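Local structure of protein Pcdhgc3 (Mus musculus, 4ZI8) at residues Y25-L28 / G34-V37; R64-V69 / E85-T90; A254-T259 / A324-L329. The protein probably mediates calcium-dependent cell adhesion and may help set up specific neuronal connections, this chain comprising its first three extracellular cadherin domains. One frame throughout, in Å; residues are numbered along the deposited sequence. Where two conformers were deposited one is given.

Contact 1 of 3, residues Y25-L28 / G34-V37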
ATOM      1  N   TYR B  25     -26.640  49.502  -6.072  1.00 23.40           N
ATOM      2  CA  TYR B  25     -25.263  49.859  -6.388  1.00 23.47           C
ATOM      3  C   TYR B  25     -24.404  48.597  -6.361  1.00 23.61           C
ATOM      4  O   TYR B  25     -24.789  47.613  -5.759  1.00 20.47           O
ATOM      5  CB  TYR B  25     -24.717  50.872  -5.392  1.00 18.10           C
ATOM      6  CG  TYR B  25     -25.574  52.117  -5.260  1.00 23.50           C
ATOM      7  CD1 TYR B  25     -25.596  53.072  -6.253  1.00 29.58           C
ATOM      8  CD2 TYR B  25     -26.351  52.321  -4.142  1.00 23.27           C
ATOM      9  CE1 TYR B  25     -26.382  54.229  -6.126  1.00 33.04           C
ATOM     10  CE2 TYR B  25     -27.135  53.469  -4.000  1.00 26.05           C
ATOM     11  CZ  TYR B  25     -27.146  54.411  -4.991  1.00 29.89           C
ATOM     12  OH  TYR B  25     -27.935  55.533  -4.837  1.00 30.82           O
ATOM     13  N   GLU B  26     -23.247  48.658  -7.006  1.00 24.15           N
ATOM     14  CA  GLU B  26     -22.335  47.511  -7.099  1.00 25.40           C
ATOM     15  C   GLU B  26     -20.964  48.047  -6.832  1.00 23.48           C
ATOM     16  O   GLU B  26     -20.532  48.988  -7.492  1.00 23.67           O
ATOM     17  CB  GLU B  26     -22.395  46.856  -8.481  1.00 31.45           C
ATOM     18  CG  GLU B  26     -23.822  46.537  -8.925  1.00 42.79           C
ATOM     19  CD  GLU B  26     -23.902  45.563 -10.084  1.00 56.15           C
ATOM     20  OE1 GLU B  26     -22.927  45.469 -10.869  1.00 63.07           O
ATOM     21  OE2 GLU B  26     -24.955  44.892 -10.200  1.00 58.35           O
ATOM     22  N   ILE B  27     -20.289  47.490  -5.834  1.00 24.31           N
ATOM     23  CA  ILE B  27     -18.954  47.953  -5.489  1.00 21.66           C
ATOM     24  C   ILE B  27     -18.052  46.754  -5.234  1.00 21.12           C
ATOM     25  O   ILE B  27     -18.543  45.666  -4.953  1.00 19.71           O
ATOM     26  CB  ILE B  27     -18.957  48.863  -4.230  1.00 20.21           C
ATOM     27  CG1 ILE B  27     -19.429  48.097  -3.004  1.00 21.55           C
ATOM     28  CG2 ILE B  27     -19.901  50.076  -4.427  1.00 23.37           C
ATOM     29  CD1 ILE B  27     -19.197  48.903  -1.676  1.00 20.98           C
ATOM     30  N   LEU B  28     -16.746  46.968  -5.318  1.00 20.47           N
ATOM     31  CA  LEU B  28     -15.789  45.960  -4.895  1.00 18.09           C
ATOM     32  C   LEU B  28     -15.817  45.761  -3.394  1.00 22.80           C
ATOM     33  O   LEU B  28     -15.965  46.741  -2.632  1.00 20.88           O
ATOM     34  CB  LEU B  28     -14.376  46.367  -5.317  1.00 19.88           C
ATOM     35  CG  LEU B  28     -14.052  46.489  -6.803  1.00 23.31           C
ATOM     36  CD1 LEU B  28     -12.583  46.905  -6.989  1.00 22.30           C
ATOM     37  CD2 LEU B  28     -14.368  45.184  -7.528  1.00 23.47           C
ATOM     38  N   GLY B  34     -15.601  55.294   4.149  1.00 30.84           N
ATOM     39  CA  GLY B  34     -15.759  56.594   3.533  1.00 30.16           C
ATOM     40  C   GLY B  34     -15.888  56.468   2.034  1.00 32.85           C
ATOM     41  O   GLY B  34     -16.214  57.433   1.359  1.00 34.58           O
ATOM     42  N   PHE B  35     -15.667  55.266   1.510  1.00 27.64           N
ATOM     43  CA  PHE B  35     -15.795  55.036   0.078  1.00 25.52           C
ATOM     44  C   PHE B  35     -17.207  55.333  -0.391  1.00 26.66           C
ATOM     45  O   PHE B  35     -18.168  54.736   0.113  1.00 26.55           O
ATOM     46  CB  PHE B  35     -15.422  53.594  -0.263  1.00 25.31           C
ATOM     47  CG  PHE B  35     -15.487  53.273  -1.727  1.00 26.77           C
ATOM     48  CD1 PHE B  35     -16.662  52.810  -2.300  1.00 24.28           C
ATOM     49  CD2 PHE B  35     -14.351  53.388  -2.527  1.00 29.52           C
ATOM     50  CE1 PHE B  35     -16.710  52.473  -3.651  1.00 27.02           C
ATOM     51  CE2 PHE B  35     -14.389  53.058  -3.869  1.00 26.78           C
ATOM     52  CZ  PHE B  35     -15.567  52.608  -4.437  1.00 23.91           C
ATOM     53  N   PRO B  36     -17.340  56.232  -1.384  1.00 33.73           N
ATOM     54  CA  PRO B  36     -18.647  56.678  -1.877  1.00 33.77           C
ATOM     55  C   PRO B  36     -19.316  55.630  -2.765  1.00 33.75           C
ATOM     56  O   PRO B  36     -18.752  55.142  -3.751  1.00 32.83           O
ATOM     57  CB  PRO B  36     -18.315  57.970  -2.652  1.00 36.48           C
ATOM     58  CG  PRO B  36     -16.905  57.843  -3.045  1.00 41.58           C
ATOM     59  CD  PRO B  36     -16.220  56.925  -2.050  1.00 38.45           C
ATOM     60  N   VAL B  37     -20.537  55.274  -2.388  1.00 27.36           N
ATOM     61  CA  VAL B  37     -21.279  54.212  -3.040  1.00 24.14           C
ATOM     62  C   VAL B  37     -22.294  54.803  -4.040  1.00 30.20           C
ATOM     63  O   VAL B  37     -22.454  54.324  -5.157  1.00 32.43           O
ATOM     64  CB  VAL B  37     -21.960  53.336  -1.966  1.00 22.00           C
ATOM     65  CG1 VAL B  37     -22.750  52.242  -2.582  1.00 23.47           C
ATOM     66  CG2 VAL B  37     -20.916  52.766  -1.034  1.00 21.50           C
TER

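Contact 2 of 3, residues R64-V69 / E85-T90. With CA (calcium ion), chain O; CA (calcium ion), chain P.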
ATOM      1  N   ARG B  64     -24.523  44.530  11.016  1.00 26.16           N
ATOM      2  CA  ARG B  64     -23.545  45.603  11.073  1.00 25.05           C
ATOM      3  C   ARG B  64     -23.926  46.769  10.181  1.00 26.02           C
ATOM      4  O   ARG B  64     -24.514  46.589   9.104  1.00 24.72           O
ATOM      5  CB  ARG B  64     -22.179  45.096  10.647  1.00 25.75           C
ATOM      6  CG  ARG B  64     -21.601  44.010  11.521  1.00 30.50           C
ATOM      7  CD  ARG B  64     -20.292  43.585  10.937  1.00 27.48           C
ATOM      8  NE  ARG B  64     -19.905  42.302  11.481  1.00 33.92           N
ATOM      9  CZ  ARG B  64     -18.951  41.546  10.967  1.00 31.03           C
ATOM     10  NH1 ARG B  64     -18.293  41.963   9.898  1.00 28.63           N
ATOM     11  NH2 ARG B  64     -18.674  40.381  11.534  1.00 32.10           N
ATOM     12  N   ARG B  65     -23.559  47.971  10.592  1.00 27.40           N
ATOM     13  CA  ARG B  65     -23.839  49.127   9.754  1.00 26.26           C
ATOM     14  C   ARG B  65     -22.794  49.277   8.659  1.00 22.41           C
ATOM     15  O   ARG B  65     -21.845  50.067   8.760  1.00 23.50           O
ATOM     16  CB  ARG B  65     -23.921  50.380  10.613  1.00 30.78           C
ATOM     17  CG  ARG B  65     -24.930  50.217  11.729  1.00 35.23           C
ATOM     18  CD  ARG B  65     -25.601  51.549  12.081  1.00 34.31           C
ATOM     19  NE  ARG B  65     -24.645  52.486  12.653  1.00 31.09           N
ATOM     20  CZ  ARG B  65     -24.384  52.573  13.954  1.00 35.60           C
ATOM     21  NH1 ARG B  65     -25.012  51.770  14.810  1.00 40.39           N
ATOM     22  NH2 ARG B  65     -23.502  53.460  14.412  1.00 33.70           N
ATOM     23  N   PHE B  66     -22.990  48.521   7.597  1.00 22.20           N
ATOM     24  CA  PHE B  66     -22.013  48.459   6.508  1.00 20.05           C
ATOM     25  C   PHE B  66     -21.977  49.761   5.723  1.00 23.18           C
ATOM     26  O   PHE B  66     -20.950  50.128   5.148  1.00 23.66           O
ATOM     27  CB  PHE B  66     -22.354  47.306   5.574  1.00 19.86           C
ATOM     28  CG  PHE B  66     -22.170  45.940   6.197  1.00 22.64           C
ATOM     29  CD1 PHE B  66     -20.898  45.491   6.549  1.00 25.85           C
ATOM     30  CD2 PHE B  66     -23.261  45.104   6.407  1.00 22.34           C
ATOM     31  CE1 PHE B  66     -20.722  44.207   7.101  1.00 23.87           C
ATOM     32  CE2 PHE B  66     -23.105  43.846   6.956  1.00 22.62           C
ATOM     33  CZ  PHE B  66     -21.822  43.389   7.306  1.00 21.65           C
ATOM     34  N   PHE B  67     -23.119  50.442   5.706  1.00 21.29           N
ATOM     35  CA  PHE B  67     -23.283  51.687   4.965  1.00 22.77           C
ATOM     36  C   PHE B  67     -23.931  52.731   5.827  1.00 24.77           C
ATOM     37  O   PHE B  67     -24.749  52.426   6.692  1.00 26.41           O
ATOM     38  CB  PHE B  67     -24.132  51.467   3.726  1.00 22.41           C
ATOM     39  CG  PHE B  67     -23.578  50.442   2.825  1.00 22.05           C
ATOM     40  CD1 PHE B  67     -22.570  50.757   1.934  1.00 22.62           C
ATOM     41  CD2 PHE B  67     -24.020  49.140   2.903  1.00 21.73           C
ATOM     42  CE1 PHE B  67     -22.039  49.762   1.100  1.00 25.08           C
ATOM     43  CE2 PHE B  67     -23.490  48.138   2.081  1.00 20.32           C
ATOM     44  CZ  PHE B  67     -22.501  48.450   1.193  1.00 20.99           C
ATOM     45  N   GLU B  68     -23.556  53.969   5.596  1.00 25.36           N
ATOM     46  CA  GLU B  68     -24.230  55.080   6.244  1.00 26.75           C
ATOM     47  C   GLU B  68     -24.528  56.098   5.159  1.00 28.43           C
ATOM     48  O   GLU B  68     -23.938  56.021   4.084  1.00 26.45           O
ATOM     49  CB  GLU B  68     -23.365  55.674   7.348  1.00 26.50           C
ATOM     50  CG  GLU B  68     -23.307  54.809   8.606  1.00 33.19           C
ATOM     51  CD  GLU B  68     -24.564  54.897   9.488  1.00 42.74           C
ATOM     52  OE1 GLU B  68     -25.589  55.478   9.053  1.00 45.85           O
ATOM     53  OE2 GLU B  68     -24.514  54.396  10.635  1.00 43.82           O
ATOM     54  N   VAL B  69     -25.447  57.028   5.430  1.00 27.64           N
ATOM     55  CA  VAL B  69     -25.779  58.087   4.489  0.50 26.32           C
ATOM     56  C   VAL B  69     -25.567  59.427   5.172  1.00 27.80           C
ATOM     57  O   VAL B  69     -25.913  59.579   6.327  1.00 29.98           O
ATOM     58  CB  VAL B  69     -27.236  57.955   3.983  0.50 29.88           C
ATOM     59  CG1 VAL B  69     -27.581  59.084   3.021  0.50 28.21           C
ATOM     60  CG2 VAL B  69     -27.433  56.605   3.304  0.50 32.08           C
ATOM     61  N   GLU B  85     -16.037  37.375   1.588  1.00 20.81           N
ATOM     62  CA  GLU B  85     -15.865  35.990   2.007  1.00 21.30           C
ATOM     63  C   GLU B  85     -16.699  35.701   3.244  1.00 23.65           C
ATOM     64  O   GLU B  85     -17.343  34.651   3.330  1.00 28.57           O
ATOM     65  CB  GLU B  85     -14.375  35.652   2.260  1.00 21.85           C
ATOM     66  CG  GLU B  85     -13.619  35.319   0.972  1.00 19.89           C
ATOM     67  CD  GLU B  85     -13.431  36.541   0.075  1.00 22.17           C
ATOM     68  OE1 GLU B  85     -12.918  37.563   0.558  1.00 22.19           O
ATOM     69  OE2 GLU B  85     -13.777  36.497  -1.120  1.00 22.26           O
ATOM     70  N   GLU B  86     -16.691  36.623   4.197  1.00 20.64           N
ATOM     71  CA  GLU B  86     -17.501  36.497   5.403  1.00 21.91           C
ATOM     72  C   GLU B  86     -18.980  36.614   5.114  1.00 24.27           C
ATOM     73  O   GLU B  86     -19.799  35.925   5.716  1.00 25.76           O
ATOM     74  CB  GLU B  86     -17.134  37.569   6.416  1.00 25.50           C
ATOM     75  CG  GLU B  86     -17.843  37.384   7.749  1.00 30.94           C
ATOM     76  CD  GLU B  86     -17.618  38.564   8.670  1.00 38.26           C
ATOM     77  OE1 GLU B  86     -17.275  39.660   8.177  1.00 40.69           O
ATOM     78  OE2 GLU B  86     -17.774  38.401   9.886  1.00 42.89           O
ATOM     79  N   LEU B  87     -19.324  37.512   4.209  1.00 22.18           N
ATOM     80  CA  LEU B  87     -20.731  37.830   3.962  1.00 25.63           C
ATOM     81  C   LEU B  87     -21.439  36.673   3.299  1.00 25.90           C
ATOM     82  O   LEU B  87     -22.560  36.302   3.697  1.00 24.02           O
ATOM     83  CB  LEU B  87     -20.843  39.071   3.086  1.00 22.91           C
ATOM     84  CG  LEU B  87     -20.599  40.413   3.787  1.00 26.57           C
ATOM     85  CD1 LEU B  87     -20.419  41.550   2.789  1.00 22.43           C
ATOM     86  CD2 LEU B  87     -21.795  40.695   4.636  1.00 29.79           C
ATOM     87  N   CYS B  88     -20.768  36.098   2.301  1.00 21.82           N
ATOM     88  CA  CYS B  88     -21.456  35.273   1.321  1.00 23.52           C
ATOM     89  C   CYS B  88     -20.703  33.989   0.971  1.00 22.85           C
ATOM     90  O   CYS B  88     -21.128  33.255   0.079  1.00 23.76           O
ATOM     91  CB  CYS B  88     -21.712  36.089   0.045  1.00 23.08           C
ATOM     92  SG  CYS B  88     -22.848  37.488   0.279  1.00 27.76           S
ATOM     93  N   GLY B  89     -19.624  33.695   1.692  1.00 25.15           N
ATOM     94  CA  GLY B  89     -18.869  32.473   1.483  1.00 21.14           C
ATOM     95  C   GLY B  89     -18.568  32.197   0.027  1.00 22.85           C
ATOM     96  O   GLY B  89     -18.024  33.050  -0.661  1.00 25.67           O
ATOM     97  N   THR B  90     -18.956  31.025  -0.470  1.00 25.77           N
ATOM     98  CA  THR B  90     -18.738  30.734  -1.890  1.00 27.69           C
ATOM     99  C   THR B  90     -19.957  30.951  -2.814  1.00 27.06           C
ATOM    100  O   THR B  90     -19.954  30.498  -3.973  1.00 28.62           O
ATOM    101  CB  THR B  90     -18.265  29.299  -2.093  1.00 24.63           C
ATOM    102  OG1 THR B  90     -19.217  28.394  -1.514  1.00 28.46           O
ATOM    103  CG2 THR B  90     -16.872  29.092  -1.473  1.00 24.43           C
TER
HETATM  104 CA    CA O 402     -12.381  37.853  -2.200  1.00 20.52          CA
HETATM  105 CA    CA P 403     -12.376  39.567   1.441  1.00 20.46          CA
HETATM  106  O   HOH W   1     -10.741  38.402   2.777  1.00 19.78           O

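Contact 3 of 3, residues A254-T259 / A324-L329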
ATOM      1  N   ALA B 254      36.934 -22.313   8.068  1.00 32.80           N
ATOM      2  CA  ALA B 254      36.766 -21.229   7.120  1.00 33.35           C
ATOM      3  C   ALA B 254      35.756 -20.250   7.689  1.00 31.61           C
ATOM      4  O   ALA B 254      34.982 -20.618   8.575  1.00 31.49           O
ATOM      5  CB  ALA B 254      36.299 -21.759   5.753  1.00 29.49           C
ATOM      6  N   GLN B 255      35.785 -19.008   7.219  1.00 30.11           N
ATOM      7  CA  GLN B 255      34.648 -18.112   7.444  1.00 28.33           C
ATOM      8  C   GLN B 255      34.088 -17.619   6.102  1.00 30.66           C
ATOM      9  O   GLN B 255      34.791 -16.973   5.318  1.00 31.59           O
ATOM     10  CB  GLN B 255      35.036 -16.930   8.328  1.00 28.96           C
ATOM     11  CG  GLN B 255      33.865 -16.011   8.657  1.00 30.32           C
ATOM     12  CD  GLN B 255      34.235 -14.921   9.638  1.00 39.63           C
ATOM     13  OE1 GLN B 255      35.396 -14.512   9.726  1.00 47.45           O
ATOM     14  NE2 GLN B 255      33.255 -14.458  10.398  1.00 36.35           N
ATOM     15  N   VAL B 256      32.824 -17.926   5.826  1.00 28.86           N
ATOM     16  CA  VAL B 256      32.227 -17.471   4.585  1.00 28.86           C
ATOM     17  C   VAL B 256      31.496 -16.144   4.830  1.00 30.40           C
ATOM     18  O   VAL B 256      31.095 -15.836   5.961  1.00 26.93           O
ATOM     19  CB  VAL B 256      31.281 -18.516   4.005  1.00 26.80           C
ATOM     20  CG1 VAL B 256      32.029 -19.869   3.847  1.00 26.77           C
ATOM     21  CG2 VAL B 256      30.056 -18.686   4.907  1.00 26.45           C
ATOM     22  N   LEU B 257      31.358 -15.344   3.785  1.00 30.63           N
ATOM     23  CA  LEU B 257      30.766 -14.022   3.960  1.00 26.23           C
ATOM     24  C   LEU B 257      29.898 -13.663   2.767  1.00 31.55           C
ATOM     25  O   LEU B 257      30.379 -13.622   1.627  1.00 33.41           O
ATOM     26  CB  LEU B 257      31.851 -12.968   4.166  1.00 27.94           C
ATOM     27  CG  LEU B 257      31.342 -11.513   4.165  1.00 36.98           C
ATOM     28  CD1 LEU B 257      30.437 -11.256   5.363  1.00 36.79           C
ATOM     29  CD2 LEU B 257      32.472 -10.495   4.104  1.00 40.59           C
ATOM     30  N   ALA B 258      28.618 -13.403   3.031  1.00 31.24           N
ATOM     31  CA  ALA B 258      27.702 -12.872   2.018  1.00 28.56           C
ATOM     32  C   ALA B 258      27.232 -11.511   2.463  1.00 31.48           C
ATOM     33  O   ALA B 258      27.249 -11.230   3.658  1.00 31.48           O
ATOM     34  CB  ALA B 258      26.516 -13.803   1.818  1.00 24.46           C
ATOM     35  N   THR B 259      26.815 -10.671   1.520  1.00 30.42           N
ATOM     36  CA  THR B 259      26.240  -9.367   1.854  1.00 34.90           C
ATOM     37  C   THR B 259      24.901  -9.198   1.144  1.00 35.51           C
ATOM     38  O   THR B 259      24.622  -9.889   0.168  1.00 28.28           O
ATOM     39  CB  THR B 259      27.158  -8.212   1.458  1.00 39.87           C
ATOM     40  OG1 THR B 259      27.304  -8.211   0.035  1.00 42.96           O
ATOM     41  CG2 THR B 259      28.525  -8.363   2.095  1.00 44.84           C
ATOM     42  N   ALA B 324      21.708 -17.479  -1.523  1.00 31.91           N
ATOM     43  CA  ALA B 324      22.970 -17.475  -2.237  1.00 26.20           C
ATOM     44  C   ALA B 324      23.701 -18.729  -1.764  1.00 28.16           C
ATOM     45  O   ALA B 324      23.385 -19.252  -0.691  1.00 25.89           O
ATOM     46  CB  ALA B 324      23.758 -16.234  -1.943  1.00 29.88           C
ATOM     47  N   HIS B 325      24.648 -19.209  -2.553  1.00 24.08           N
ATOM     48  CA  HIS B 325      25.343 -20.446  -2.225  1.00 24.70           C
ATOM     49  C   HIS B 325      26.814 -20.306  -2.436  1.00 26.60           C
ATOM     50  O   HIS B 325      27.246 -19.602  -3.354  1.00 28.20           O
ATOM     51  CB  HIS B 325      24.822 -21.593  -3.077  1.00 29.05           C
ATOM     52  CG  HIS B 325      23.338 -21.669  -3.099  1.00 33.08           C
ATOM     53  ND1 HIS B 325      22.624 -22.375  -2.157  1.00 31.37           N
ATOM     54  CD2 HIS B 325      22.425 -21.080  -3.915  1.00 36.93           C
ATOM     55  CE1 HIS B 325      21.333 -22.243  -2.409  1.00 40.38           C
ATOM     56  NE2 HIS B 325      21.185 -21.464  -3.472  1.00 39.76           N
ATOM     57  N   CYS B 326      27.585 -20.979  -1.593  1.00 24.17           N
ATOM     58  CA  CYS B 326      28.997 -21.098  -1.851  1.00 26.98           C
ATOM     59  C   CYS B 326      29.430 -22.517  -1.497  1.00 26.44           C
ATOM     60  O   CYS B 326      28.655 -23.318  -0.939  1.00 23.50           O
ATOM     61  CB  CYS B 326      29.802 -20.065  -1.058  1.00 27.17           C
ATOM     62  SG  CYS B 326      29.862 -20.425   0.679  1.00 28.20           S
ATOM     63  N   LYS B 327      30.664 -22.822  -1.851  1.00 26.16           N
ATOM     64  CA  LYS B 327      31.208 -24.144  -1.612  1.00 26.23           C
ATOM     65  C   LYS B 327      32.518 -24.030  -0.856  1.00 26.68           C
ATOM     66  O   LYS B 327      33.353 -23.192  -1.183  1.00 27.83           O
ATOM     67  CB  LYS B 327      31.412 -24.868  -2.942  1.00 32.19           C
ATOM     68  CG  LYS B 327      31.943 -26.271  -2.823  1.00 39.54           C
ATOM     69  CD  LYS B 327      31.943 -26.938  -4.188  1.00 47.58           C
ATOM     70  CE  LYS B 327      31.853 -25.916  -5.282  1.00 65.78           C
ATOM     71  NZ  LYS B 327      32.348 -26.444  -6.584  1.00 74.32           N
ATOM     72  N   VAL B 328      32.694 -24.860   0.163  1.00 24.08           N
ATOM     73  CA  VAL B 328      33.955 -24.941   0.870  1.00 25.97           C
ATOM     74  C   VAL B 328      34.580 -26.303   0.589  1.00 26.30           C
ATOM     75  O   VAL B 328      33.956 -27.326   0.829  1.00 25.97           O
ATOM     76  CB  VAL B 328      33.773 -24.782   2.377  1.00 26.77           C
ATOM     77  CG1 VAL B 328      35.132 -24.645   3.045  1.00 27.32           C
ATOM     78  CG2 VAL B 328      32.891 -23.578   2.651  1.00 25.94           C
ATOM     79  N   LEU B 329      35.786 -26.303   0.037  1.00 27.59           N
ATOM     80  CA  LEU B 329      36.544 -27.528  -0.188  1.00 27.59           C
ATOM     81  C   LEU B 329      37.491 -27.713   0.976  1.00 27.79           C
ATOM     82  O   LEU B 329      38.419 -26.934   1.141  1.00 27.72           O
ATOM     83  CB  LEU B 329      37.323 -27.455  -1.491  1.00 31.32           C
ATOM     84  CG  LEU B 329      36.462 -27.414  -2.746  1.00 41.98           C
ATOM     85  CD1 LEU B 329      37.312 -27.214  -4.005  1.00 44.62           C
ATOM     86  CD2 LEU B 329      35.694 -28.709  -2.828  1.00 47.83           C
TER

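Contact 1 of 3, residues Y25-L28 / G34-V37
Tyr25 and Val37 bring the two backbones nearest, with CA atoms 6.8 Å apart, and no hydrogen bond links 25-28 to 34-37, because the two strands belong to different sheets and meet largely through side chains. The Tyr25 side chain leaves its strand toward Val37, and its CB rests on Val37 CG1 at 3.7 Å. With CG anti to its own carbonyl carbon (chi1 -55°), the ring stands against the Val37 backbone: the carbonyl carbon of Val37 lies over one ring face, and Val37 O comes within 3.6 Å of Tyr25 CD1. A tyrosine suits this half-exposed place, since its carbon face packs on the neighbouring segment while its hydroxyl reaches past it to a hydrogen bond with Asp43 OD2. With an alanine here CB could still meet the valine, but the change would probably strip the Val37 carbonyl of its aromatic cover and leave Asp43 without its hydroxyl partner. Val37 turns CG1 anti to its backbone N (chi1 179°), and this one methyl also serves the second neighbour, lying 4.0 Å from Ile27 CG2; the two branched chains cross at about a right angle. Ile27 CG2 has a further partner, Phe35, whose CE1 it meets at 4.1 Å, at the ring edge and near the ring plane. Branched Ile27 thus fills the buried centre of the contact, whereas Phe35 closes its margin, beside the turn. Around these residues Ile27 pairs by backbone hydrogen bonds with Val114 and Gln116 of strand 107-116, Met76 and Val78 of strand 75-78 line the cluster, and Phe67 of strand 67-69 touches both Ile27 and Val37, so the contact joins the two facing sheets of the first cadherin domain.

Contact 2 of 3, residues R64-V69 / E85-T90
Phe66 and Leu87 make the tightly packed part of this contact, and Arg64 and Glu86 its solvent side. Leu87 CD2 approaches the ring at a slant, 3.8 Å from Phe66 CZ, and both side chains also lie on Val96 of strand 95-102, so a flat aromatic and a forked leucine join the loop to helix 84-88 by apolar contact. Arg64 CB lies 3.8 Å above the plane of the Phe66 ring, toward its rim, which lets the aliphatic foot of the arginine cover the phenylalanine while its charged end travels outward. There the guanidinium grips Glu86 end-on in a two-pronged salt bridge: Arg64 NH1 bonds Glu86 OE1 at 3.0 Å and Arg64 NH2 bonds Glu86 OE2 at 2.7 Å. Both oxygens are met on the syn side, but the two planes are turned 54° apart, so the paired bonds are bent rather than coplanar. The glutamate reaches this partner because its CG is anti to the backbone N (chi1 -174°) and the chain runs extended beyond it. One residue back, the Glu85 carboxylate bridges two metals: Glu85 OE1 lies 2.3 Å from the calcium of chain P, while the calcium of chain O is chelated by Glu85 OE2 at 2.2 Å and Glu85 OE1 at 2.8 Å. Gly89, with positive phi, suits the turn out of the helix, and beyond it Thr90 OG1 bonds Ser275 and His276 of the second subunit. Asp83, Arg84 and Glu85 form the DRE motif of cadherins, whose acidic residues here join Glu29 and Asp120 in the calcium-bound junction between the first two domains.

Contact 3 of 3, residues A254-T259 / A324-L329
Val256 faces Cys326 and Val328, and every direct touch between the segments is apolar. Val256 CG1 lies 3.9 Å from Cys326 SG and 4.0 Å from Val328 CG2, filling the notch between them. Cys326 SG sits between its own backbone N and carbonyl carbon (chi1 72°) and rises toward the other segment, where it packs on the valine as a compact greasy atom. Val328 uses both branches: CG2 meets Val256 CG1, the two side chains crossing at a slant, while Val328 CG1 meets Ala254 CB at 4.1 Å. A lone methyl suits Ala254, where the strand comes close, and beta-branched valines suit extended backbone on both sides. No hydrogen bond spans the two segments; those noted here go to neighbours. Strand 252-259 is interrupted here, and two tyrosine hydroxyls take part in satisfying its amides: Leu257 N bonds Tyr239 OH, and Ala258 N bonds Tyr271 OH. Gln255 points away and its NE2 bonds Thr291 O; His325, which does not touch 254-259, hydrogen-bonds through NE2 to Asp179 OD2 of the second subunit. Phe234 and Tyr239 complete the lining, as both touch Val256 and Cys326. With small aliphatic groups and a sulfur as its surfaces, the contact has no directional bond of its own; the two sheets of the third cadherin domain are probably held face to face here mainly by shape and the burial of apolar surface.

Overall arrangement
Contacts 1 and 3 do comparable work in different domains: each joins facing sheets of a cadherin sandwich through apolar side chains, contact 3 more deeply buried and contact 1 only partly buried, with a phenylalanine at its margin. Contact 2 is the surface one, combining a small hydrophobic patch with a salt bridge and a calcium ligand, as befits its place at the domain junction. Contacts 1 and 2 share the first domain, their centres 12 Å apart, and meet where Val37 CG2 touches Phe67 CE1 at 3.9 Å. Contact 3 stands well apart, its centre 87 Å from that of contact 1, toward the opposite end of the elongated chain.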